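Local coordinates for heme-binding protein A / AI-2 binding protein A (Helicobacter pylori SS1, PDB 6OFQ) that binds peptides in the periplasm, here the peptide STSA, and probably hands them to an ABC transporter for import into the cell, at residues 314-319 with 351-356; 142-147 with 181-186; 211-216 with 231-236. All coordinates share one frame; numbering follows the deposited sequence. Where two conformers were deposited one is given.

Contact 1. Residues 314-319 with 351-356; sequences INHAIN and KPYEYD
H316 ND1 gives its N-H to the carbonyl oxygen of E354, the shortest polar bond of the contact: ND1 to E354 O is 2.7 Å. The carbonyl oxygen sits at the edge of the imidazole, within 8° of the ring plane, which fixes both the turn of the ring and ND1 as a proton carrier. With CG beside the backbone N (chi1 -71°), the imidazole is aimed at E354 O. The backbone of the same residue is held too, D356 N reaching H316 O at 2.9 Å in a nearly straight bond (177°). Beyond E354, Y353 CD1 lies 3.8 Å from H316 CE1, the two rings meeting obliquely. On the other flank Y355 lies across N319, whose CB is over the middle of the phenol ring, 3.6 Å from its centroid, a CH-pi contact; A317 O comes to the edge of that ring. One water donates to A317 O and also bonds Y355 OH; another lies between N315 O and Y353 O, within hydrogen-bonding distance of each. The contact ties the end of helix 308-317 to the loop leading into helix 357-366, whose K359, A360 and L363 pack on H316. Each helix-loop-helix joint is marked by an N-cap: N319 OD1 caps D322 N, and D356 OD1 caps K359 N.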
loop_
_atom_site.group_PDB
_atom_site.type_symbol
_atom_site.label_atom_id
_atom_site.label_comp_id
_atom_site.label_asym_id
_atom_site.label_seq_id
_atom_site.Cartn_x
_atom_site.Cartn_y
_atom_site.Cartn_z
ATOM N N ILE A 314 5.782 -25.165 9.862
ATOM C CA ILE A 314 4.525 -24.431 9.585
ATOM C C ILE A 314 4.382 -24.243 8.075
ATOM O O ILE A 314 3.293 -24.518 7.540
ATOM C CB ILE A 314 4.500 -23.084 10.317
ATOM C CG1 ILE A 314 4.350 -23.302 11.838
ATOM C CG2 ILE A 314 3.371 -22.172 9.814
ATOM C CD1 ILE A 314 4.511 -22.089 12.725
ATOM N N ASN A 315 5.467 -23.901 7.364
ATOM C CA ASN A 315 5.457 -23.797 5.905
ATOM C C ASN A 315 5.044 -25.086 5.222
ATOM O O ASN A 315 4.268 -25.046 4.273
ATOM C CB ASN A 315 6.789 -23.295 5.354
ATOM C CG ASN A 315 6.937 -21.755 5.348
ATOM O OD1 ASN A 315 6.934 -21.111 4.266
ATOM N ND2 ASN A 315 7.269 -21.163 6.463
ATOM N N HIS A 316 5.518 -26.229 5.713
ATOM C CA HIS A 316 5.205 -27.521 5.107
ATOM C C HIS A 316 3.837 -28.039 5.515
ATOM O O HIS A 316 3.387 -29.058 4.981
ATOM C CB HIS A 316 6.270 -28.568 5.473
ATOM C CG HIS A 316 7.607 -28.387 4.827
ATOM N ND1 HIS A 316 7.812 -28.519 3.479
ATOM C CD2 HIS A 316 8.785 -27.969 5.343
ATOM C CE1 HIS A 316 9.075 -28.244 3.186
ATOM N NE2 HIS A 316 9.683 -27.887 4.305
ATOM N N ALA A 317 3.191 -27.437 6.506
ATOM C CA ALA A 317 1.914 -27.920 7.049
ATOM C C ALA A 317 0.695 -27.215 6.473
ATOM O O ALA A 317 -0.427 -27.668 6.674
ATOM C CB ALA A 317 1.863 -27.826 8.559
ATOM N N ILE A 318 0.898 -26.207 5.638
ATOM C CA ILE A 318 -0.220 -25.469 5.037
ATOM C C ILE A 318 -0.264 -25.730 3.554
ATOM O O ILE A 318 0.686 -25.475 2.809
ATOM C CB ILE A 318 -0.079 -23.958 5.289
ATOM C CG1 ILE A 318 -0.230 -23.681 6.778
ATOM C CG2 ILE A 318 -1.099 -23.118 4.517
ATOM C CD1 ILE A 318 0.366 -22.399 7.277
ATOM N N ASN A 319 -1.337 -26.400 3.119
ATOM C CA ASN A 319 -1.472 -26.702 1.708
ATOM C C ASN A 319 -1.959 -25.548 0.864
ATOM O O ASN A 319 -3.133 -25.186 0.874
ATOM C CB ASN A 319 -2.380 -27.926 1.541
ATOM C CG ASN A 319 -2.573 -28.313 0.097
ATOM O OD1 ASN A 319 -2.243 -27.621 -0.853
ATOM N ND2 ASN A 319 -3.074 -29.554 -0.075
ATOM N N LYS A 351 11.957 -22.970 -5.615
ATOM C CA LYS A 351 10.818 -23.882 -5.580
ATOM C C LYS A 351 10.052 -23.620 -4.287
ATOM O O LYS A 351 10.674 -23.519 -3.216
ATOM C CB LYS A 351 11.304 -25.322 -5.591
ATOM C CG LYS A 351 12.004 -25.719 -6.871
ATOM C CD LYS A 351 12.153 -27.245 -6.902
ATOM C CE LYS A 351 13.598 -27.650 -7.122
ATOM N NZ LYS A 351 14.005 -27.299 -8.511
ATOM N N PRO A 352 8.722 -23.540 -4.393
ATOM C CA PRO A 352 7.956 -23.318 -3.167
ATOM C C PRO A 352 8.164 -24.487 -2.200
ATOM O O PRO A 352 8.419 -25.608 -2.643
ATOM C CB PRO A 352 6.509 -23.228 -3.641
ATOM C CG PRO A 352 6.538 -24.017 -4.898
ATOM C CD PRO A 352 7.825 -23.720 -5.554
ATOM N N TYR A 353 7.902 -24.272 -0.922
ATOM C CA TYR A 353 8.069 -25.380 0.011
ATOM C C TYR A 353 6.876 -26.319 -0.177
ATOM O O TYR A 353 5.738 -25.889 -0.225
ATOM C CB TYR A 353 8.145 -24.921 1.463
ATOM C CG TYR A 353 9.501 -24.318 1.820
ATOM C CD1 TYR A 353 10.669 -25.084 1.808
ATOM C CD2 TYR A 353 9.578 -23.019 2.186
ATOM C CE1 TYR A 353 11.881 -24.523 2.190
ATOM C CE2 TYR A 353 10.783 -22.403 2.497
ATOM C CZ TYR A 353 11.943 -23.182 2.509
ATOM O OH TYR A 353 13.218 -22.735 2.827
ATOM N N GLU A 354 7.177 -27.598 -0.188
ATOM C CA GLU A 354 6.183 -28.622 -0.507
ATOM C C GLU A 354 5.265 -28.912 0.667
ATOM O O GLU A 354 5.730 -28.945 1.797
ATOM C CB GLU A 354 6.933 -29.922 -0.766
ATOM C CG GLU A 354 7.701 -29.960 -2.080
ATOM C CD GLU A 354 8.098 -31.386 -2.436
ATOM O OE1 GLU A 354 8.878 -31.503 -3.414
ATOM O OE2 GLU A 354 7.596 -32.348 -1.788
ATOM N N TYR A 355 3.979 -29.171 0.390
ATOM C CA TYR A 355 3.041 -29.562 1.421
ATOM C C TYR A 355 3.428 -30.978 1.789
ATOM O O TYR A 355 3.383 -31.871 0.918
ATOM C CB TYR A 355 1.618 -29.518 0.877
ATOM C CG TYR A 355 0.639 -30.067 1.847
ATOM C CD1 TYR A 355 0.461 -29.454 3.090
ATOM C CD2 TYR A 355 -0.130 -31.193 1.551
ATOM C CE1 TYR A 355 -0.445 -29.894 4.005
ATOM C CE2 TYR A 355 -1.054 -31.652 2.471
ATOM C CZ TYR A 355 -1.183 -31.029 3.695
ATOM O OH TYR A 355 -2.069 -31.439 4.687
ATOM N N ASP A 356 3.723 -31.194 3.062
ATOM C CA ASP A 356 4.265 -32.485 3.507
ATOM C C ASP A 356 4.129 -32.601 5.011
ATOM O O ASP A 356 4.896 -32.027 5.798
ATOM C CB ASP A 356 5.696 -32.630 3.038
ATOM C CG ASP A 356 6.311 -33.970 3.357
ATOM O OD1 ASP A 356 5.770 -34.691 4.222
ATOM O OD2 ASP A 356 7.364 -34.196 2.697
HETATM O O HOH W 1 3.601 -26.307 1.812
HETATM O O HOH W 2 -2.875 -29.268 6.324
#

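Contact 2. Residues 142-147 with 181-186; sequences KYWEGM and MDFLSI
Y143 and F183 make the central aromatic contact. Their ring planes are only 9° apart, nearly parallel but displaced until little of one ring lies above the other, with centroids 5.2 Å from each other. What lies over the phenyl face is instead Y143 CB, a CH-pi contact in which it comes within 3.4 Å of F183 CG, nearer the rim than the centre. L184 CG covers the opposite face from within the same segment, so F183 is sandwiched between a helix side chain and its own neighbour. The phenyl reaches this slot because chi1 81° tucks CG in over its own backbone.

Sulfur and methyl groups fill one flank. M147 SD approaches F183 obliquely, 3.7 Å from CE1, as a Met-aromatic contact. M181, bent at chi3 (57°), brings its CE methyl to 3.4 Å from Y143 CE1, and the same methyl lies 4.1 Å from M147 SD.

On another flank W144 takes part with the six-membered half of its indole. L184 CD2 comes to the edge of that ring, 3.7 Å from W144 CZ3, while F183 CE2 lies 4.0 Å from W144 CE3.

Hydrogen bonding is left to the segments themselves and to outside partners. D182 O accepts from both S185 N and S185 OG, the hydroxyl at 2.6 Å, which closes the turn 182-185 that carries F183 and L184. Y143 OH bonds D431 OD2 and W144 NE1 bonds S150 OG, so the phenol hydroxyl and the indole N-H are both satisfied within the protein.

Helix 142-147 is thereby packed on the short 3-10 turn between helices 175-178 and 189-197; helix 116-127 lies against W144 and L184, M149 of helix 149-152 touches W144, F183 and L184, and Y55 of helix 52-61 meets Y143.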
loop_
_atom_site.group_PDB
_atom_site.type_symbol
_atom_site.label_atom_id
_atom_site.label_comp_id
_atom_site.label_asym_id
_atom_site.label_seq_id
_atom_site.Cartn_x
_atom_site.Cartn_y
_atom_site.Cartn_z
ATOM N N LYS A 142 5.312 6.724 9.213
ATOM C CA LYS A 142 5.674 5.328 9.132
ATOM C C LYS A 142 6.467 4.904 7.926
ATOM O O LYS A 142 7.497 4.215 8.058
ATOM C CB LYS A 142 4.437 4.385 9.274
ATOM C CG LYS A 142 3.730 4.462 10.636
ATOM C CD LYS A 142 2.351 3.781 10.591
ATOM C CE LYS A 142 1.294 4.138 11.629
ATOM N NZ LYS A 142 0.140 3.195 11.547
ATOM N N TYR A 143 6.046 5.279 6.719
ATOM C CA TYR A 143 6.828 4.981 5.552
ATOM C C TYR A 143 8.185 5.630 5.668
ATOM O O TYR A 143 9.164 4.997 5.253
ATOM C CB TYR A 143 6.157 5.468 4.276
ATOM C CG TYR A 143 5.293 4.445 3.521
ATOM C CD1 TYR A 143 5.913 3.555 2.674
ATOM C CD2 TYR A 143 3.906 4.477 3.525
ATOM C CE1 TYR A 143 5.200 2.654 1.896
ATOM C CE2 TYR A 143 3.152 3.600 2.746
ATOM C CZ TYR A 143 3.834 2.731 1.916
ATOM O OH TYR A 143 3.065 1.933 1.091
ATOM N N TRP A 144 8.251 6.924 5.983
ATOM C CA TRP A 144 9.525 7.650 6.016
ATOM C C TRP A 144 10.539 6.938 6.922
ATOM O O TRP A 144 11.703 6.719 6.529
ATOM C CB TRP A 144 9.313 9.109 6.435
ATOM C CG TRP A 144 10.527 9.929 6.415
ATOM C CD1 TRP A 144 11.556 9.899 7.317
ATOM C CD2 TRP A 144 10.880 10.917 5.429
ATOM N NE1 TRP A 144 12.548 10.759 6.904
ATOM C CE2 TRP A 144 12.159 11.426 5.766
ATOM C CE3 TRP A 144 10.246 11.451 4.300
ATOM C CZ2 TRP A 144 12.826 12.360 4.989
ATOM C CZ3 TRP A 144 10.881 12.419 3.554
ATOM C CH2 TRP A 144 12.182 12.877 3.900
ATOM N N GLU A 145 10.078 6.597 8.131
ATOM C CA GLU A 145 10.909 5.881 9.083
ATOM C C GLU A 145 11.321 4.510 8.626
ATOM O O GLU A 145 12.497 4.138 8.596
ATOM C CB GLU A 145 10.266 5.836 10.474
ATOM C CG GLU A 145 10.169 7.201 11.134
ATOM C CD GLU A 145 11.530 7.860 11.253
ATOM O OE1 GLU A 145 12.472 7.246 11.794
ATOM O OE2 GLU A 145 11.688 8.956 10.672
ATOM N N GLY A 146 10.339 3.756 8.146
ATOM C CA GLY A 146 10.572 2.426 7.661
ATOM C C GLY A 146 11.575 2.261 6.558
ATOM O O GLY A 146 12.362 1.298 6.456
ATOM N N MET A 147 11.402 3.167 5.591
ATOM C CA MET A 147 12.287 3.200 4.434
ATOM C C MET A 147 13.704 3.768 4.708
ATOM O O MET A 147 14.585 3.745 3.844
ATOM C CB MET A 147 11.620 3.951 3.267
ATOM C CG MET A 147 10.414 3.217 2.695
ATOM S SD MET A 147 9.507 4.145 1.448
ATOM C CE MET A 147 10.722 4.482 0.183
ATOM N N MET A 181 5.232 8.243 -4.391
ATOM C CA MET A 181 4.470 7.505 -3.364
ATOM C C MET A 181 3.613 8.458 -2.512
ATOM O O MET A 181 4.046 9.572 -2.215
ATOM C CB MET A 181 5.384 6.654 -2.520
ATOM C CG MET A 181 6.020 5.544 -3.319
ATOM S SD MET A 181 7.239 4.564 -2.451
ATOM C CE MET A 181 6.265 3.973 -1.058
ATOM N N ASP A 182 2.512 7.903 -1.999
ATOM C CA ASP A 182 1.525 8.683 -1.275
ATOM C C ASP A 182 2.119 9.425 -0.045
ATOM O O ASP A 182 1.676 10.545 0.223
ATOM C CB ASP A 182 0.419 7.745 -0.844
ATOM C CG ASP A 182 -0.300 7.114 -2.015
ATOM O OD1 ASP A 182 0.280 6.155 -2.555
ATOM O OD2 ASP A 182 -1.380 7.583 -2.404
ATOM N N PHE A 183 3.073 8.819 0.643
ATOM C CA PHE A 183 3.609 9.463 1.843
ATOM C C PHE A 183 4.348 10.743 1.561
ATOM O O PHE A 183 4.598 11.517 2.488
ATOM C CB PHE A 183 4.403 8.466 2.709
ATOM C CG PHE A 183 5.822 8.219 2.232
ATOM C CD1 PHE A 183 6.162 7.417 1.153
ATOM C CD2 PHE A 183 6.882 8.830 2.898
ATOM C CE1 PHE A 183 7.464 7.127 0.793
ATOM C CE2 PHE A 183 8.187 8.544 2.553
ATOM C CZ PHE A 183 8.505 7.754 1.463
ATOM N N LEU A 184 4.748 10.925 0.299
ATOM C CA LEU A 184 5.450 12.123 -0.125
ATOM C C LEU A 184 4.544 13.086 -0.852
ATOM O O LEU A 184 5.005 13.955 -1.621
ATOM C CB LEU A 184 6.692 11.748 -0.930
ATOM C CG LEU A 184 7.701 10.976 -0.112
ATOM C CD1 LEU A 184 8.849 10.524 -1.019
ATOM C CD2 LEU A 184 8.210 11.728 1.132
ATOM N N SER A 185 3.247 12.994 -0.611
ATOM C CA SER A 185 2.303 13.991 -1.040
ATOM C C SER A 185 2.605 15.418 -0.550
ATOM O O SER A 185 3.179 15.590 0.534
ATOM C CB SER A 185 0.947 13.581 -0.486
ATOM O OG SER A 185 0.388 12.442 -1.092
ATOM N N ILE A 186 2.242 16.368 -1.390
ATOM C CA ILE A 186 2.501 17.780 -1.067
ATOM C C ILE A 186 1.298 18.414 -0.347
ATOM O O ILE A 186 0.255 18.573 -0.973
ATOM C CB ILE A 186 2.903 18.570 -2.303
ATOM C CG1 ILE A 186 4.104 17.930 -3.043
ATOM C CG2 ILE A 186 3.264 20.001 -1.914
ATOM C CD1 ILE A 186 5.286 17.542 -2.184
#

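Contact 3. Residues 211-216 with 231-236; sequences TGPFKF and QDYWGP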
loop_
_atom_site.group_PDB
_atom_site.type_symbol
_atom_site.label_atom_id
_atom_site.label_comp_id
_atom_site.label_asym_id
_atom_site.label_seq_id
_atom_site.Cartn_x
_atom_site.Cartn_y
_atom_site.Cartn_z
ATOM N N THR A 211 -3.661 19.591 -4.043
ATOM C CA THR A 211 -3.730 20.134 -5.390
ATOM C C THR A 211 -4.390 19.241 -6.426
ATOM O O THR A 211 -4.467 19.614 -7.584
ATOM C CB THR A 211 -2.325 20.471 -5.907
ATOM O OG1 THR A 211 -1.510 19.299 -5.918
ATOM C CG2 THR A 211 -1.614 21.521 -5.086
ATOM N N GLY A 212 -4.826 18.054 -6.011
ATOM C CA GLY A 212 -5.263 17.062 -6.960
ATOM C C GLY A 212 -6.590 17.277 -7.622
ATOM O O GLY A 212 -7.269 18.287 -7.365
ATOM N N PRO A 213 -7.016 16.296 -8.412
ATOM C CA PRO A 213 -8.165 16.512 -9.283
ATOM C C PRO A 213 -9.496 16.486 -8.545
ATOM O O PRO A 213 -10.503 16.808 -9.183
ATOM C CB PRO A 213 -8.072 15.372 -10.281
ATOM C CG PRO A 213 -7.198 14.348 -9.641
ATOM C CD PRO A 213 -6.236 15.103 -8.762
ATOM N N PHE A 214 -9.518 15.977 -7.318
ATOM C CA PHE A 214 -10.667 16.093 -6.417
ATOM C C PHE A 214 -10.317 16.783 -5.129
ATOM O O PHE A 214 -9.184 16.714 -4.690
ATOM C CB PHE A 214 -11.260 14.697 -6.125
ATOM C CG PHE A 214 -11.769 13.983 -7.341
ATOM C CD1 PHE A 214 -10.916 13.161 -8.060
ATOM C CD2 PHE A 214 -13.082 14.124 -7.778
ATOM C CE1 PHE A 214 -11.367 12.523 -9.185
ATOM C CE2 PHE A 214 -13.561 13.476 -8.898
ATOM C CZ PHE A 214 -12.681 12.673 -9.600
ATOM N N LYS A 215 -11.331 17.408 -4.528
ATOM C CA LYS A 215 -11.141 18.015 -3.229
ATOM C C LYS A 215 -12.069 17.382 -2.215
ATOM O O LYS A 215 -13.092 16.786 -2.591
ATOM C CB LYS A 215 -11.325 19.524 -3.276
ATOM C CG LYS A 215 -12.718 19.921 -3.703
ATOM C CD LYS A 215 -12.731 21.413 -4.016
ATOM C CE LYS A 215 -14.088 21.757 -4.613
ATOM N NZ LYS A 215 -14.007 23.228 -4.771
ATOM N N PHE A 216 -11.688 17.458 -0.952
ATOM C CA PHE A 216 -12.480 16.901 0.149
ATOM C C PHE A 216 -13.759 17.707 0.413
ATOM O O PHE A 216 -13.676 18.938 0.400
ATOM C CB PHE A 216 -11.604 16.946 1.391
ATOM C CG PHE A 216 -12.213 16.460 2.652
ATOM C CD1 PHE A 216 -12.993 17.285 3.443
ATOM C CD2 PHE A 216 -11.931 15.197 3.125
ATOM C CE1 PHE A 216 -13.533 16.842 4.656
ATOM C CE2 PHE A 216 -12.398 14.772 4.362
ATOM C CZ PHE A 216 -13.186 15.591 5.105
ATOM N N GLN A 231 -12.255 21.946 -9.991
ATOM C CA GLN A 231 -12.348 22.588 -11.304
ATOM C C GLN A 231 -11.087 23.338 -11.692
ATOM O O GLN A 231 -10.873 23.579 -12.879
ATOM C CB GLN A 231 -13.448 23.664 -11.233
ATOM C CG GLN A 231 -14.825 23.170 -10.880
ATOM C CD GLN A 231 -15.442 22.203 -11.873
ATOM O OE1 GLN A 231 -15.138 22.200 -13.063
ATOM N NE2 GLN A 231 -16.273 21.316 -11.306
ATOM N N ASP A 232 -10.240 23.608 -10.720
ATOM C CA ASP A 232 -8.972 24.327 -10.966
ATOM C C ASP A 232 -7.748 23.418 -11.066
ATOM O O ASP A 232 -6.605 23.898 -11.084
ATOM C CB ASP A 232 -8.774 25.354 -9.858
ATOM C CG ASP A 232 -9.860 26.460 -9.887
ATOM O OD1 ASP A 232 -10.301 26.812 -10.996
ATOM O OD2 ASP A 232 -10.273 26.916 -8.818
ATOM N N TYR A 233 -7.973 22.104 -11.098
ATOM C CA TYR A 233 -6.856 21.159 -11.226
ATOM C C TYR A 233 -5.925 21.550 -12.379
ATOM O O TYR A 233 -6.360 21.820 -13.485
ATOM C CB TYR A 233 -7.453 19.743 -11.434
ATOM C CG TYR A 233 -6.428 18.665 -11.683
ATOM C CD1 TYR A 233 -5.410 18.393 -10.744
ATOM C CD2 TYR A 233 -6.523 17.883 -12.817
ATOM C CE1 TYR A 233 -4.507 17.361 -11.025
ATOM C CE2 TYR A 233 -5.671 16.812 -13.046
ATOM C CZ TYR A 233 -4.663 16.579 -12.144
ATOM O OH TYR A 233 -3.798 15.545 -12.511
ATOM N N TRP A 234 -4.621 21.402 -12.125
ATOM C CA TRP A 234 -3.602 21.742 -13.133
ATOM C C TRP A 234 -3.577 20.832 -14.338
ATOM O O TRP A 234 -3.147 21.258 -15.412
ATOM C CB TRP A 234 -2.199 21.801 -12.530
ATOM C CG TRP A 234 -1.770 20.520 -11.853
ATOM C CD1 TRP A 234 -1.932 20.196 -10.545
ATOM C CD2 TRP A 234 -1.135 19.402 -12.485
ATOM N NE1 TRP A 234 -1.461 18.921 -10.335
ATOM C CE2 TRP A 234 -0.970 18.402 -11.502
ATOM C CE3 TRP A 234 -0.780 19.126 -13.807
ATOM C CZ2 TRP A 234 -0.393 17.160 -11.799
ATOM C CZ3 TRP A 234 -0.179 17.887 -14.099
ATOM C CH2 TRP A 234 -0.033 16.929 -13.068
ATOM N N GLY A 235 -3.918 19.556 -14.219
ATOM C CA GLY A 235 -3.916 18.563 -15.260
ATOM C C GLY A 235 -5.218 18.481 -16.023
ATOM O O GLY A 235 -6.105 19.319 -15.829
ATOM N N PRO A 236 -5.345 17.382 -16.772
ATOM C CA PRO A 236 -6.604 17.127 -17.512
ATOM C C PRO A 236 -7.726 16.985 -16.496
ATOM O O PRO A 236 -7.575 16.251 -15.495
ATOM C CB PRO A 236 -6.395 15.808 -18.233
ATOM C CG PRO A 236 -4.920 15.571 -18.199
ATOM C CD PRO A 236 -4.364 16.311 -17.001
HETATM O O HOH W 3 -4.316 21.833 -9.204
HETATM O O HOH W 4 -13.313 23.429 -7.721
#
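P213 lies flat against the phenol ring of Y233, the two side chains running side by side in the same direction. P213 CB stands over the centre of the ring, 3.8 Å from its centroid and 6° off the normal, a CH-pi contact; P213 CD adds 3.6 Å to Y233 CE1. G235 N lies over the opposite face, so the ring is held between the proline and its own chain. Y233 CG is anti to the backbone N (chi1 176°), which carries the ring across to the 211-213 backbone, where T211 O meets its edge 3.5 Å from CD1. The segments flank a beta-hairpin: strand 214-220 pairs antiparallel with 224-229 at the margin of a mixed five-stranded sheet, and the contact joins the chain entering the first strand to the chain leaving the second. Polar links across it pass through water. One molecule donates to T211 O at 2.8 Å and accepts from W234 N at 3.0 Å; another accepts from K215 NZ and Q231 N. Beside Y233, the W234 indole has Y233 CE1 over one face. T211 OG1 and W234 NE1 both bond D63 OD2, while G212 O is bonded by N230 ND2 and H103 NE2.

Contacts 2 and 3 are buried, whereas contact 1 is partly buried and farther out, its centre about 27 Å from the chain's centre, against about 23 Å for contact 3 and 11 Å for contact 2. Contact 1 joins a helix end to a loop, contact 2 a helix to a 3-10 turn, and contact 3 the two outer ends of a hairpin; helix 52-61 borders both contacts 2 and 3. Their chemistry differs: contact 1 has direct hydrogen bonds and bridging waters, contact 3 water bridges and a proline-tyrosine overlap, contact 2 aromatic and methionine side chains. Contacts 2 and 3 come within about 5 Å (nearest atoms) and share D63 as a partner; contact 1 lies across the chain's centre from contact 3.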